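3-oxo-tetronate kinase (Cupriavidus necator, PDB 5DMH) catalyses the ATP-dependent phosphorylation of 3-oxo-tetronate to 3-oxo-tetronate 4-phosphate, a step of carbohydrate metabolism. Local coordinates at residues R311-I316 against L343-S348. Numbering follows the deposited sequence.
With ADP (adenosine-5'-diphosphate), chain C.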
loop_
_atom_site.group_PDB
_atom_site.type_symbol
_atom_site.label_atom_id
_atom_site.label_comp_id
_atom_site.label_asym_id
_atom_site.label_seq_id
_atom_site.Cartn_x
_atom_site.Cartn_y
_atom_site.Cartn_z
ATOM N N ARG A 311 23.162 -6.687 14.899
ATOM C CA ARG A 311 22.751 -5.284 14.972
ATOM C C ARG A 311 21.780 -5.058 16.126
ATOM O O ARG A 311 20.997 -5.928 16.450
ATOM C CB ARG A 311 22.174 -4.840 13.632
ATOM C CG ARG A 311 23.173 -4.985 12.490
ATOM C CD ARG A 311 22.646 -4.445 11.170
ATOM N NE ARG A 311 22.673 -2.981 11.113
ATOM C CZ ARG A 311 22.572 -2.268 9.990
ATOM N NH1 ARG A 311 22.426 -2.877 8.828
ATOM N NH2 ARG A 311 22.618 -0.942 10.020
ATOM N N PRO A 312 21.861 -3.887 16.779
ATOM C CA PRO A 312 21.051 -3.636 17.976
ATOM C C PRO A 312 19.558 -3.661 17.707
ATOM O O PRO A 312 19.097 -3.110 16.701
ATOM C CB PRO A 312 21.479 -2.239 18.433
ATOM C CG PRO A 312 22.308 -1.637 17.329
ATOM C CD PRO A 312 22.508 -2.674 16.250
ATOM N N ALA A 313 18.815 -4.298 18.606
ATOM C CA ALA A 313 17.373 -4.457 18.445
ATOM C C ALA A 313 16.669 -4.579 19.794
ATOM O O ALA A 313 17.220 -5.118 20.760
ATOM C CB ALA A 313 17.055 -5.696 17.600
ATOM N N LEU A 314 15.448 -4.082 19.852
ATOM C CA LEU A 314 14.611 -4.270 21.020
ATOM C C LEU A 314 13.241 -4.746 20.601
ATOM O O LEU A 314 12.602 -4.130 19.758
ATOM C CB LEU A 314 14.477 -2.973 21.804
ATOM C CG LEU A 314 13.603 -3.075 23.052
ATOM C CD1 LEU A 314 14.173 -4.107 24.010
ATOM C CD2 LEU A 314 13.506 -1.714 23.725
ATOM N N ARG A 315 12.782 -5.826 21.219
ATOM C CA ARG A 315 11.457 -6.372 20.926
ATOM C C ARG A 315 10.362 -5.785 21.836
ATOM O O ARG A 315 10.570 -5.574 23.039
ATOM C CB ARG A 315 11.507 -7.885 21.085
ATOM C CG ARG A 315 10.296 -8.593 20.600
ATOM C CD ARG A 315 10.478 -10.079 20.674
ATOM N NE ARG A 315 9.363 -10.765 20.050
ATOM C CZ ARG A 315 9.366 -12.047 19.691
ATOM N NH1 ARG A 315 10.438 -12.808 19.911
ATOM N NH2 ARG A 315 8.281 -12.571 19.129
ATOM N N ILE A 316 9.226 -5.488 21.226
ATOM C CA ILE A 316 8.030 -4.978 21.888
ATOM C C ILE A 316 7.089 -6.134 22.230
ATOM O O ILE A 316 6.693 -6.877 21.340
ATOM C CB ILE A 316 7.192 -4.113 20.902
ATOM C CG1 ILE A 316 7.994 -2.922 20.383
ATOM C CG2 ILE A 316 5.899 -3.680 21.549
ATOM C CD1 ILE A 316 8.783 -2.246 21.431
ATOM N N LEU A 343 16.727 -1.470 15.556
ATOM C CA LEU A 343 15.466 -2.068 15.153
ATOM C C LEU A 343 14.571 -2.196 16.378
ATOM O O LEU A 343 14.987 -2.785 17.392
ATOM C CB LEU A 343 15.734 -3.467 14.587
ATOM C CG LEU A 343 14.485 -4.323 14.330
ATOM C CD1 LEU A 343 13.575 -3.756 13.254
ATOM C CD2 LEU A 343 14.896 -5.734 13.995
ATOM N N ILE A 344 13.387 -1.588 16.313
ATOM C CA ILE A 344 12.341 -1.809 17.303
ATOM C C ILE A 344 11.260 -2.617 16.617
ATOM O O ILE A 344 10.742 -2.191 15.575
ATOM C CB ILE A 344 11.786 -0.480 17.824
ATOM C CG1 ILE A 344 12.926 0.442 18.256
ATOM C CG2 ILE A 344 10.771 -0.700 18.948
ATOM C CD1 ILE A 344 13.726 -0.013 19.488
ATOM N N TYR A 345 10.889 -3.764 17.190
ATOM C CA TYR A 345 10.035 -4.705 16.466
ATOM C C TYR A 345 9.069 -5.448 17.347
ATOM O O TYR A 345 9.393 -5.814 18.462
ATOM C CB TYR A 345 10.872 -5.727 15.661
ATOM C CG TYR A 345 11.615 -6.788 16.472
ATOM C CD1 TYR A 345 12.818 -6.489 17.080
ATOM C CD2 TYR A 345 11.102 -8.066 16.629
ATOM C CE1 TYR A 345 13.520 -7.439 17.807
ATOM C CE2 TYR A 345 11.780 -9.024 17.368
ATOM C CZ TYR A 345 12.984 -8.699 17.960
ATOM O OH TYR A 345 13.675 -9.641 18.673
ATOM N N ALA A 346 7.866 -5.650 16.831
ATOM C CA ALA A 346 6.881 -6.505 17.465
ATOM C C ALA A 346 6.749 -7.805 16.685
ATOM O O ALA A 346 6.103 -8.751 17.137
ATOM C CB ALA A 346 5.555 -5.799 17.527
ATOM N N THR A 347 7.335 -7.814 15.489
ATOM C CA THR A 347 7.359 -8.976 14.593
ATOM C C THR A 347 7.520 -10.301 15.314
ATOM O O THR A 347 8.482 -10.499 16.057
ATOM C CB THR A 347 8.475 -8.782 13.561
ATOM O OG1 THR A 347 8.379 -7.457 13.019
ATOM C CG2 THR A 347 8.392 -9.814 12.429
ATOM N N SER A 348 6.562 -11.205 15.097
ATOM C CA SER A 348 6.451 -12.469 15.836
ATOM C C SER A 348 5.885 -13.586 14.938
ATOM O O SER A 348 5.312 -13.307 13.894
ATOM C CB SER A 348 5.487 -12.324 17.019
ATOM O OG SER A 348 5.908 -11.329 17.943
HETATM P PB ADP C . 1.435 -5.921 6.852
HETATM O O1B ADP C . 2.027 -4.891 5.895
HETATM O O2B ADP C . 2.355 -7.119 7.012
HETATM O O3B ADP C . -0.010 -6.281 6.541
HETATM P PA ADP C . 0.586 -4.160 9.031
HETATM O O1A ADP C . 1.450 -3.265 9.829
HETATM O O2A ADP C . -0.380 -3.632 8.026
HETATM O O3A ADP C . 1.554 -5.274 8.342
HETATM O "O5'" ADP C . -0.340 -5.060 9.983
HETATM C "C5'" ADP C . 0.203 -5.851 11.031
HETATM C "C4'" ADP C . -0.719 -5.757 12.243
HETATM O "O4'" ADP C . -0.401 -6.791 13.160
HETATM C "C3'" ADP C . -0.545 -4.438 12.986
HETATM O "O3'" ADP C . -1.799 -3.977 13.524
HETATM C "C2'" ADP C . 0.398 -4.820 14.083
HETATM O "O2'" ADP C . 0.407 -3.890 15.146
HETATM C "C1'" ADP C . -0.115 -6.199 14.421
HETATM N N9 ADP C . 0.906 -6.951 15.141
HETATM C C8 ADP C . 2.236 -6.983 14.882
HETATM N N7 ADP C . 2.878 -7.755 15.771
HETATM C C5 ADP C . 1.932 -8.222 16.620
HETATM C C6 ADP C . 1.943 -9.074 17.808
HETATM N N6 ADP C . 3.126 -9.588 18.202
HETATM N N1 ADP C . 0.767 -9.341 18.408
HETATM C C2 ADP C . -0.402 -8.830 17.968
HETATM N N3 ADP C . -0.503 -8.015 16.892
HETATM C C4 ADP C . 0.634 -7.684 16.208
HETATM O O HOH W 1 6.811 -9.396 20.677
#
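Arg315 lays its aliphatic chain over one face of the Tyr345 ring: CB sits 4.0 Å from the ring centroid, displaced toward the rim in a CH-pi contact, and CG comes within 3.6 Å of CE2. CG of Arg315 stands anti to the backbone N (chi1 -170°) and the chain stays extended to NE, which carries the guanidinium past the ring, its plane 33° from that of the phenol. There NH2 donates in the guanidinium plane to Ser348 OG at 2.9 Å, and it also salt-bridges Glu352. Ser348 OG in turn donates to Ala346 O (2.7 Å), the same carbonyl that takes a longer bond from ADP N6 (3.3 Å). The loop after strand 343-345 thus brings Ala346 and Ser348 to the adenine, with Arg315 as second-shell partner; a water accepts from its NE and donates to Ile316 O. Ala313 CB meets the edge of the Tyr345 ring at CE1. On the face carrying Leu314 and Ile344, Ile344 CD1 reaches Leu314 CB, and just past the strand end Ile316 CD1 packs on Ile344 CG2 at 3.5 Å. Four backbone hydrogen bonds, from Leu343 N to Pro312 O through Ile316 N to Tyr345 O (2.8 Å), link the two parallel segments. Strand 313-315 is an edge strand of the nucleotide-binding domain; 343-345 pairs on its other edge with 288-292, with helix 297-308 against Ala313 and Leu343, and helix 327-336 against Leu314 and Ile344.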